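PDB 1WYD: aspartate--tRNA(Asp/Asn) ligase from Sulfolobus tokodaii, which attaches L-aspartate to both tRNA(Asp) and tRNA(Asn), probably by first activating the amino acid with ATP to form Asp-AMP and then transferring it to the tRNA. Local coordinates for residues 173-178 with 182-187; 286-289 with 293-296; 307-312 with 347-352; 328-333 with 381-386. All coordinates share one frame; numbering follows the deposited sequence.

Contact 1: 173-178 with 182-187; sequences FPVIYF and AFLAQS
Leu184 N donates to Phe173 O at 3.1 Å, and Ala182 N to Val175 O at 2.8 Å. Between them Val175 N donates to Ala182 O, at 2.5 Å a distance too short to be taken literally. Pro174, with no N-H to give, faces Phe183 as a non-hydrogen-bonded pair; Val175 and Ala182 make the hydrogen-bonded one. Phe173 O also takes a CA-H contact from Phe183 CA at 3.1 Å and lies near the plane of the Phe183 ring, at its edge. Val175 CG2, anti to its carbonyl carbon, is turned to Leu184 CG at 3.8 Å, and the two side chains cross at about a right angle. Tyr177 CB rests on Ala182 CB at 4.0 Å. A water accepts from Phe173 N and donates to Leu184 O, extending the pairing by one solvent-mediated rung. In the next shell, Trp209 touches Phe173 and Leu184, while Ile161 of the neighbouring strand 161-162 touches Tyr177 and Ala182. Tyr177 OH bonds Arg426 O of the second subunit, and the Phe173 ring meets Tyr177 of that subunit. The whole is an antiparallel beta hairpin at the dimer interface, with Phe173 beside Ala211 of the predicted ATP site.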
# COMPACT_ATOMS: atom_id res chain seq x y z
N PHE B 173 7.14 19.55 1.36
CA PHE B 173 6.33 20.12 2.42
C PHE B 173 7.03 20.06 3.76
O PHE B 173 7.50 19.01 4.18
CB PHE B 173 4.97 19.43 2.48
CG PHE B 173 4.10 19.72 1.30
CD1 PHE B 173 3.71 18.72 0.44
CD2 PHE B 173 3.67 21.01 1.04
CE1 PHE B 173 2.92 18.99 -0.63
CE2 PHE B 173 2.87 21.28 -0.04
CZ PHE B 173 2.48 20.27 -0.86
N PRO B 174 7.16 21.21 4.41
CA PRO B 174 7.62 21.27 5.81
C PRO B 174 6.70 20.47 6.73
O PRO B 174 5.50 20.64 6.67
CB PRO B 174 7.53 22.77 6.13
CG PRO B 174 7.81 23.42 4.77
CD PRO B 174 6.95 22.57 3.85
N VAL B 175 7.28 19.58 7.53
CA VAL B 175 6.57 18.97 8.65
C VAL B 175 7.20 19.45 9.98
O VAL B 175 8.42 19.36 10.18
CB VAL B 175 6.58 17.45 8.58
CG1 VAL B 175 5.68 16.83 9.71
CG2 VAL B 175 6.11 16.97 7.17
N ILE B 176 6.40 20.00 10.88
CA ILE B 176 6.96 20.39 12.18
C ILE B 176 6.97 19.11 13.04
O ILE B 176 5.92 18.61 13.46
CB ILE B 176 6.15 21.54 12.84
CG1 ILE B 176 5.85 22.70 11.86
CG2 ILE B 176 6.85 22.04 14.16
CD1 ILE B 176 7.07 23.17 11.04
N TYR B 177 8.17 18.60 13.30
CA TYR B 177 8.36 17.25 13.84
C TYR B 177 9.15 17.26 15.17
O TYR B 177 10.39 17.30 15.18
CB TYR B 177 9.07 16.41 12.75
CG TYR B 177 9.26 14.95 13.10
CD1 TYR B 177 8.19 14.05 13.02
CD2 TYR B 177 10.49 14.48 13.53
CE1 TYR B 177 8.33 12.69 13.36
CE2 TYR B 177 10.67 13.14 13.87
CZ TYR B 177 9.59 12.23 13.79
OH TYR B 177 9.77 10.90 14.13
N PHE B 178 8.45 17.24 16.29
CA PHE B 178 9.11 17.28 17.60
C PHE B 178 10.23 18.38 17.64
O PHE B 178 11.39 18.13 18.05
CB PHE B 178 9.66 15.88 17.95
CG PHE B 178 8.61 14.77 17.97
CD1 PHE B 178 7.64 14.72 18.96
CD2 PHE B 178 8.62 13.77 16.98
CE1 PHE B 178 6.69 13.71 19.00
CE2 PHE B 178 7.70 12.72 17.01
CZ PHE B 178 6.73 12.67 18.01
N ALA B 182 11.09 19.03 9.61
CA ALA B 182 11.31 17.90 8.66
C ALA B 182 10.42 18.06 7.46
O ALA B 182 9.73 19.06 7.31
CB ALA B 182 11.11 16.57 9.33
N PHE B 183 10.45 17.08 6.57
CA PHE B 183 9.69 17.15 5.34
C PHE B 183 9.02 15.80 4.89
O PHE B 183 9.41 14.69 5.30
CB PHE B 183 10.60 17.68 4.21
CG PHE B 183 11.48 18.87 4.61
CD1 PHE B 183 12.82 18.68 5.01
CD2 PHE B 183 10.99 20.19 4.53
CE1 PHE B 183 13.62 19.79 5.38
CE2 PHE B 183 11.78 21.29 4.89
CZ PHE B 183 13.09 21.09 5.32
N LEU B 184 8.04 15.95 4.01
CA LEU B 184 7.35 14.87 3.42
C LEU B 184 8.16 14.36 2.18
O LEU B 184 8.52 15.14 1.25
CB LEU B 184 5.94 15.35 3.00
CG LEU B 184 4.79 15.33 3.99
CD1 LEU B 184 3.43 15.44 3.28
CD2 LEU B 184 4.80 14.07 4.84
N ALA B 185 8.47 13.08 2.19
CA ALA B 185 9.23 12.46 1.09
C ALA B 185 8.56 12.65 -0.26
O ALA B 185 7.35 12.64 -0.35
CB ALA B 185 9.42 10.98 1.38
N GLN B 186 9.35 12.78 -1.33
CA GLN B 186 8.74 12.79 -2.68
C GLN B 186 8.79 11.43 -3.36
O GLN B 186 8.25 11.25 -4.45
CB GLN B 186 9.37 13.86 -3.58
CG GLN B 186 10.75 13.47 -4.08
CD GLN B 186 11.29 14.42 -5.10
OE1 GLN B 186 10.55 14.90 -5.96
NE2 GLN B 186 12.57 14.72 -5.00
N SER B 187 9.48 10.48 -2.76
CA SER B 187 9.64 9.19 -3.41
C SER B 187 10.38 8.35 -2.41
O SER B 187 11.02 8.91 -1.54
CB SER B 187 10.42 9.37 -4.70
OG SER B 187 11.75 8.88 -4.60
O HOH W 1 6.97 16.73 0.16

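Contact 2: 286-289 with 293-296; sequences ILRS and NIKF
Ile294 brings its apolar branches to Leu287 and its carbonyl to Arg288. The apolar part is compact: Ile294 CG2 lies 3.5 Å from Leu287 CB, closer than carbon atoms usually pack. Further out, Leu287 CD1 lies 4.1 Å from Ile294 CD1. CG1 of Ile294 is anti to its backbone N (chi1 -163°), which leaves CG2 between N and the carbonyl carbon, pointing at the helix. The same methyl also reaches Arg288 CG, at 3.9 Å.

The polar part is an approach without a hydrogen bond. Ile294 O lies against the aliphatic stem of Arg288, 3.0 Å from CG and 3.2 Å from CD, and also sits in the plane of the guanidinium at its edge. The Arg288 chain bends at chi3 (91°), carrying its charged end past this carbonyl; NH1 has a long, weak ion pair with Glu285. Ser289 OG donates to Ile286 O at 3.2 Å; in the loop, the backbone N of Lys295 bonds Asp298 OD1.

The chain leaving helix 280-289 turns back beside it, and Ile294 lies on the helix, touching Ile284 as well. Leu287 and Ile294 both pack on Glu304 of helix 302-312, and Leu287 on Ile307 as well.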
# COMPACT_ATOMS: atom_id res chain seq x y z
N ILE B 286 14.07 14.05 -34.34
CA ILE B 286 12.72 14.08 -34.92
C ILE B 286 12.15 15.46 -34.72
O ILE B 286 11.54 16.03 -35.62
CB ILE B 286 11.79 12.99 -34.32
CG1 ILE B 286 12.07 11.63 -34.97
CG2 ILE B 286 10.30 13.40 -34.49
CD1 ILE B 286 11.82 10.44 -34.06
N LEU B 287 12.39 16.02 -33.53
CA LEU B 287 11.85 17.34 -33.23
C LEU B 287 12.49 18.41 -34.10
O LEU B 287 11.78 19.17 -34.78
CB LEU B 287 11.96 17.65 -31.74
CG LEU B 287 11.03 16.75 -30.91
CD1 LEU B 287 11.55 16.66 -29.51
CD2 LEU B 287 9.56 17.18 -30.96
N ARG B 288 13.82 18.43 -34.10
CA ARG B 288 14.58 19.40 -34.87
C ARG B 288 14.18 19.42 -36.35
O ARG B 288 14.03 20.48 -36.95
CB ARG B 288 16.06 19.09 -34.75
CG ARG B 288 16.67 19.68 -33.53
CD ARG B 288 18.18 19.57 -33.48
NE ARG B 288 18.76 20.76 -34.09
CZ ARG B 288 19.36 20.78 -35.28
NH1 ARG B 288 19.49 19.66 -36.02
NH2 ARG B 288 19.83 21.93 -35.72
N SER B 289 14.00 18.22 -36.90
CA SER B 289 13.71 18.03 -38.30
C SER B 289 12.29 18.44 -38.68
O SER B 289 11.96 18.54 -39.85
CB SER B 289 13.96 16.56 -38.67
OG SER B 289 12.75 15.86 -38.55
N ASN B 293 12.61 24.48 -31.98
CA ASN B 293 13.86 25.01 -31.45
C ASN B 293 14.30 24.22 -30.22
O ASN B 293 14.07 24.63 -29.07
CB ASN B 293 13.71 26.49 -31.11
CG ASN B 293 15.03 27.15 -30.80
OD1 ASN B 293 15.10 28.37 -30.63
ND2 ASN B 293 16.11 26.34 -30.74
N ILE B 294 14.94 23.07 -30.51
CA ILE B 294 15.33 22.10 -29.49
C ILE B 294 16.74 21.55 -29.75
O ILE B 294 17.03 20.98 -30.82
CB ILE B 294 14.23 21.00 -29.33
CG1 ILE B 294 14.42 20.24 -28.02
CG2 ILE B 294 14.19 20.04 -30.54
CD1 ILE B 294 13.15 19.75 -27.40
N LYS B 295 17.61 21.76 -28.77
CA LYS B 295 19.01 21.37 -28.84
C LYS B 295 19.25 20.17 -27.95
O LYS B 295 18.67 20.07 -26.87
CB LYS B 295 19.90 22.54 -28.37
N PHE B 296 20.14 19.27 -28.39
CA PHE B 296 20.66 18.27 -27.47
C PHE B 296 20.91 18.86 -26.06
O PHE B 296 21.52 19.92 -25.91
CB PHE B 296 21.94 17.63 -28.03
CG PHE B 296 22.50 16.56 -27.15
CD1 PHE B 296 23.46 16.87 -26.18
CD2 PHE B 296 22.08 15.25 -27.28
CE1 PHE B 296 23.97 15.89 -25.35
CE2 PHE B 296 22.59 14.25 -26.47
CZ PHE B 296 23.53 14.57 -25.49

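Contact 3: 307-312 with 347-352; sequences ILNEEL and IYKFLE
The flat amide of Asn309 is laid against Lys349, whose CA sits over it, 3.6 Å from both CG and OD1 of Asn309. OD1 also approaches Lys349 CB, at 3.3 Å, and the two side chains cross at a slant. CG of Lys349 in turn lies over the centre of one face of the Tyr348 ring, 4.0 Å above its plane, while the Phe350 ring makes a cation-pi contact with Arg306.

Asn309 has CG anti to its backbone N (chi1 179°), which swings the amide from the helix toward the turn and leaves its CB 3.2 Å from Lys349 O. None of these approaches is a hydrogen bond. Lys349 O is instead bonded by Tyr317 OH, and Asn309 ND2 has weak bonds to Glu314 O and Asp315 OD2, which probably help to set the tilt of the amide. With an alanine here, Lys349 CA and CB would probably lose the surface they rest on, and Glu314 O and Asp315 OD2 their weak donor.

Lys349 and Phe350 form the turn itself. It is closed by Tyr348 N to Leu351 O (2.8 Å) and Leu351 N to Tyr348 O (2.9 Å), and Lys349 takes a positive phi of 52° to fit it. The arrangement is a tight two-residue beta hairpin linking strands 343-348 and 351-358 of the central sheet of the class II synthetase fold, with helix 302-312 beside its turn. Just past the turn stands Glu352, predicted to bind ATP and magnesium.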
# COMPACT_ATOMS: atom_id res chain seq x y z
N ILE B 307 4.13 15.80 -30.45
CA ILE B 307 4.68 15.64 -31.78
C ILE B 307 5.35 14.27 -31.86
O ILE B 307 5.21 13.55 -32.88
CB ILE B 307 5.68 16.78 -32.10
CG1 ILE B 307 5.01 18.14 -31.92
CG2 ILE B 307 6.23 16.67 -33.51
CD1 ILE B 307 5.89 19.12 -31.17
N LEU B 308 6.04 13.88 -30.79
CA LEU B 308 6.67 12.55 -30.76
C LEU B 308 5.62 11.47 -30.94
O LEU B 308 5.80 10.53 -31.71
CB LEU B 308 7.49 12.34 -29.48
CG LEU B 308 8.85 13.02 -29.50
CD1 LEU B 308 9.66 12.67 -28.25
CD2 LEU B 308 9.65 12.67 -30.78
N ASN B 309 4.51 11.63 -30.22
CA ASN B 309 3.36 10.73 -30.33
C ASN B 309 2.77 10.75 -31.74
O ASN B 309 2.53 9.68 -32.34
CB ASN B 309 2.31 11.12 -29.28
CG ASN B 309 1.07 10.26 -29.33
OD1 ASN B 309 -0.01 10.74 -29.00
ND2 ASN B 309 1.21 8.99 -29.71
N GLU B 310 2.55 11.95 -32.27
CA GLU B 310 2.02 12.13 -33.62
C GLU B 310 2.92 11.56 -34.74
O GLU B 310 2.48 11.43 -35.88
CB GLU B 310 1.70 13.61 -33.89
CG GLU B 310 0.22 14.01 -33.81
CD GLU B 310 -0.74 12.82 -33.76
OE1 GLU B 310 -0.98 12.18 -34.82
OE2 GLU B 310 -1.27 12.51 -32.66
N GLU B 311 4.16 11.22 -34.41
CA GLU B 311 5.17 10.82 -35.39
C GLU B 311 5.58 9.36 -35.29
O GLU B 311 6.12 8.80 -36.25
CB GLU B 311 6.43 11.67 -35.25
CG GLU B 311 6.70 12.59 -36.45
CD GLU B 311 7.12 11.84 -37.72
OE1 GLU B 311 8.29 11.35 -37.79
OE2 GLU B 311 6.28 11.76 -38.63
N LEU B 312 5.35 8.76 -34.13
CA LEU B 312 5.84 7.42 -33.89
C LEU B 312 4.83 6.36 -34.30
O LEU B 312 5.18 5.20 -34.51
CB LEU B 312 6.25 7.24 -32.43
CG LEU B 312 7.59 7.85 -32.01
CD1 LEU B 312 7.63 7.93 -30.51
CD2 LEU B 312 8.78 7.02 -32.52
N ILE B 347 6.50 6.75 -21.78
CA ILE B 347 5.42 7.63 -22.22
C ILE B 347 4.23 6.86 -22.76
O ILE B 347 4.39 5.93 -23.60
CB ILE B 347 5.90 8.59 -23.32
CG1 ILE B 347 7.29 9.15 -23.00
CG2 ILE B 347 4.85 9.68 -23.61
CD1 ILE B 347 7.31 10.18 -21.86
N TYR B 348 3.04 7.26 -22.31
CA TYR B 348 1.79 6.91 -22.99
C TYR B 348 1.17 8.11 -23.69
O TYR B 348 0.69 9.03 -23.02
CB TYR B 348 0.78 6.33 -22.00
CG TYR B 348 -0.59 6.15 -22.60
CD1 TYR B 348 -1.65 6.99 -22.25
CD2 TYR B 348 -0.83 5.14 -23.53
CE1 TYR B 348 -2.91 6.81 -22.81
CE2 TYR B 348 -2.08 4.97 -24.08
CZ TYR B 348 -3.12 5.80 -23.70
OH TYR B 348 -4.38 5.62 -24.26
N LYS B 349 1.15 8.06 -25.02
CA LYS B 349 0.86 9.21 -25.91
C LYS B 349 1.70 10.46 -25.63
O LYS B 349 2.79 10.60 -26.16
CB LYS B 349 -0.65 9.52 -25.95
CG LYS B 349 -1.47 8.34 -26.46
CD LYS B 349 -2.90 8.70 -26.82
CE LYS B 349 -3.67 7.40 -27.05
NZ LYS B 349 -5.14 7.54 -27.28
N PHE B 350 1.22 11.36 -24.79
CA PHE B 350 2.03 12.51 -24.38
C PHE B 350 2.14 12.63 -22.86
O PHE B 350 2.38 13.72 -22.34
CB PHE B 350 1.46 13.81 -24.96
CG PHE B 350 0.04 14.09 -24.53
CD1 PHE B 350 -1.03 13.69 -25.33
CD2 PHE B 350 -0.22 14.73 -23.32
CE1 PHE B 350 -2.36 13.91 -24.94
CE2 PHE B 350 -1.52 14.96 -22.90
CZ PHE B 350 -2.61 14.54 -23.72
N LEU B 351 1.96 11.53 -22.14
CA LEU B 351 2.06 11.59 -20.68
C LEU B 351 3.16 10.68 -20.16
O LEU B 351 3.31 9.54 -20.63
CB LEU B 351 0.71 11.23 -20.06
CG LEU B 351 0.46 11.39 -18.56
CD1 LEU B 351 0.47 12.89 -18.03
CD2 LEU B 351 -0.86 10.72 -18.30
N GLU B 352 3.96 11.17 -19.22
CA GLU B 352 5.01 10.35 -18.61
C GLU B 352 4.38 9.48 -17.53
O GLU B 352 3.65 9.96 -16.67
CB GLU B 352 6.15 11.20 -18.06
CG GLU B 352 7.35 10.40 -17.54
CD GLU B 352 8.11 11.14 -16.44
OE1 GLU B 352 8.70 12.22 -16.72
OE2 GLU B 352 8.14 10.65 -15.29

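Contact 4: 328-333 with 381-386; sequences PFYTKS and EFFLKW
Phe383 is the residue through which 381-386 meets Phe329 and Tyr330. The helix opens with Glu381, whose O accepts Lys385 N at 3.0 Å and whose carboxylate makes a salt bridge to Arg363. Phe382 follows, one face of its ring lying over Phe383 CB.

Phe383 itself has CG anti to its backbone N (chi1 -168°), so that its ring extends from the helix toward the loop. Phe329 comes from the opposite direction and sets its edge on one face of this ring in a T-shaped pair, centroids 4.8 Å apart and planes at 67°; Phe329 CZ stands over the ring centre, 3.6 Å above the plane. Beside it, Tyr330 CB touches Phe383 CZ at 3.9 Å. Both loop aromatics are central residues of a type I turn, closed by Thr331 N to Pro328 O at 3.3 Å. A serine in place of Phe383 would remove the face on which Phe329 rests and probably leave both that ring and Tyr330 CB without this apolar neighbour.

At the far end, Trp386 NE1 makes a weak bond back to Phe382 O, at 2.8 Å. Tyr330 OH bonds Glu167, a predicted aspartate-binding residue. The aromatic pair lies between helix 189-199, whose Leu190 and Glu193 touch Phe383, and helix 363-371, whose Leu366 and Leu370 touch Phe329.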
# COMPACT_ATOMS: atom_id res chain seq x y z
N PRO B 328 19.21 12.61 -11.97
CA PRO B 328 19.83 12.65 -10.64
C PRO B 328 21.27 12.17 -10.56
O PRO B 328 21.76 11.48 -11.45
CB PRO B 328 18.92 11.74 -9.83
CG PRO B 328 17.60 11.99 -10.43
CD PRO B 328 17.89 11.97 -11.92
N PHE B 329 21.94 12.54 -9.48
CA PHE B 329 23.30 12.08 -9.20
C PHE B 329 23.35 10.57 -8.97
O PHE B 329 24.42 9.96 -9.04
CB PHE B 329 23.83 12.79 -7.94
CG PHE B 329 23.20 12.29 -6.65
CD1 PHE B 329 23.85 11.34 -5.85
CD2 PHE B 329 21.96 12.77 -6.22
CE1 PHE B 329 23.27 10.87 -4.65
CE2 PHE B 329 21.38 12.30 -5.02
CZ PHE B 329 22.04 11.35 -4.23
N TYR B 330 22.22 9.98 -8.63
CA TYR B 330 22.21 8.57 -8.26
C TYR B 330 22.08 7.67 -9.50
O TYR B 330 22.11 6.44 -9.38
CB TYR B 330 21.15 8.22 -7.17
CG TYR B 330 19.73 8.72 -7.44
CD1 TYR B 330 18.93 8.09 -8.36
CD2 TYR B 330 19.21 9.81 -6.74
CE1 TYR B 330 17.64 8.53 -8.61
CE2 TYR B 330 17.91 10.27 -6.99
CZ TYR B 330 17.14 9.61 -7.94
OH TYR B 330 15.86 10.04 -8.21
N THR B 331 21.95 8.28 -10.68
CA THR B 331 21.77 7.57 -11.96
C THR B 331 23.12 7.25 -12.65
O THR B 331 23.93 8.12 -12.86
CB THR B 331 20.76 8.38 -12.84
OG1 THR B 331 19.46 7.80 -12.72
CG2 THR B 331 21.04 8.26 -14.33
N LYS B 332 23.36 5.98 -12.97
CA LYS B 332 24.60 5.55 -13.64
C LYS B 332 24.72 6.18 -15.04
O LYS B 332 23.73 6.28 -15.76
CB LYS B 332 24.69 4.03 -13.73
CG LYS B 332 25.94 3.51 -14.40
CD LYS B 332 26.45 2.21 -13.76
CE LYS B 332 27.40 1.46 -14.74
NZ LYS B 332 27.36 -0.02 -14.53
N SER B 333 25.91 6.67 -15.38
CA SER B 333 26.17 7.26 -16.69
C SER B 333 26.52 6.14 -17.65
O SER B 333 26.81 5.03 -17.22
CB SER B 333 27.34 8.23 -16.61
OG SER B 333 27.04 9.33 -15.78
N GLU B 381 25.83 13.12 3.03
CA GLU B 381 26.46 12.02 3.78
C GLU B 381 25.42 10.97 4.14
O GLU B 381 25.72 9.77 4.08
CB GLU B 381 27.17 12.55 5.04
CG GLU B 381 28.24 11.64 5.65
CD GLU B 381 29.01 10.78 4.65
OE1 GLU B 381 29.51 11.32 3.63
OE2 GLU B 381 29.16 9.56 4.89
N PHE B 382 24.20 11.42 4.49
CA PHE B 382 23.07 10.54 4.79
C PHE B 382 22.73 9.55 3.66
O PHE B 382 22.13 8.49 3.91
CB PHE B 382 21.84 11.37 5.16
CG PHE B 382 21.15 11.98 3.97
CD1 PHE B 382 21.64 13.14 3.37
CD2 PHE B 382 20.00 11.39 3.44
CE1 PHE B 382 21.02 13.72 2.26
CE2 PHE B 382 19.34 11.96 2.34
CZ PHE B 382 19.86 13.13 1.75
N PHE B 383 23.13 9.89 2.44
CA PHE B 383 22.92 9.03 1.28
C PHE B 383 24.20 8.26 0.92
O PHE B 383 24.16 7.07 0.62
CB PHE B 383 22.45 9.89 0.10
CG PHE B 383 21.91 9.11 -1.09
CD1 PHE B 383 20.56 9.25 -1.47
CD2 PHE B 383 22.75 8.33 -1.88
CE1 PHE B 383 20.04 8.58 -2.59
CE2 PHE B 383 22.25 7.65 -2.99
CZ PHE B 383 20.88 7.78 -3.35
N LEU B 384 25.33 8.95 0.94
CA LEU B 384 26.62 8.37 0.60
C LEU B 384 27.11 7.24 1.50
O LEU B 384 27.64 6.23 0.99
CB LEU B 384 27.68 9.47 0.58
CG LEU B 384 27.44 10.55 -0.47
CD1 LEU B 384 28.39 11.71 -0.17
CD2 LEU B 384 27.68 9.99 -1.87
N LYS B 385 26.90 7.38 2.81
CA LYS B 385 27.49 6.48 3.81
C LYS B 385 27.20 5.01 3.59
O LYS B 385 28.07 4.17 3.84
CB LYS B 385 27.01 6.84 5.23
CG LYS B 385 25.53 6.57 5.45
CD LYS B 385 25.25 6.15 6.89
CE LYS B 385 24.71 7.33 7.69
NZ LYS B 385 24.28 6.82 9.01
N TRP B 386 25.97 4.71 3.16
CA TRP B 386 25.52 3.33 3.05
C TRP B 386 26.33 2.56 2.02
O TRP B 386 26.50 1.36 2.16
CB TRP B 386 24.04 3.29 2.68
CG TRP B 386 23.20 4.11 3.56
CD1 TRP B 386 22.60 5.30 3.25
CD2 TRP B 386 22.86 3.83 4.93
NE1 TRP B 386 21.91 5.78 4.35
CE2 TRP B 386 22.05 4.89 5.39
CE3 TRP B 386 23.15 2.77 5.81
CZ2 TRP B 386 21.54 4.94 6.68
CZ3 TRP B 386 22.65 2.82 7.11
CH2 TRP B 386 21.85 3.90 7.53

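How the contacts relate
All four contacts lie within the class II catalytic region. Contact 1 comes first along the chain, then contact 2; contacts 3 and 4 follow with their segments alternating. Contacts 2 and 3 are neighbours, centres 15 Å apart, and they touch where consecutive helices 280-289 and 302-312 pack, as at Ile286 CG2 and Leu308 CD2 (3.8 Å). Contact 1 touches neither; its centre lies 39 and 34 Å from theirs. Contact 4 lies nearer to contact 1, with nearest atoms about 6 Å apart, and both reach the second subunit. Contacts 2 and 3 thus join these helices to the hairpin carrying Glu352, while contacts 1 and 4 lie beside other predicted substrate-binding residues.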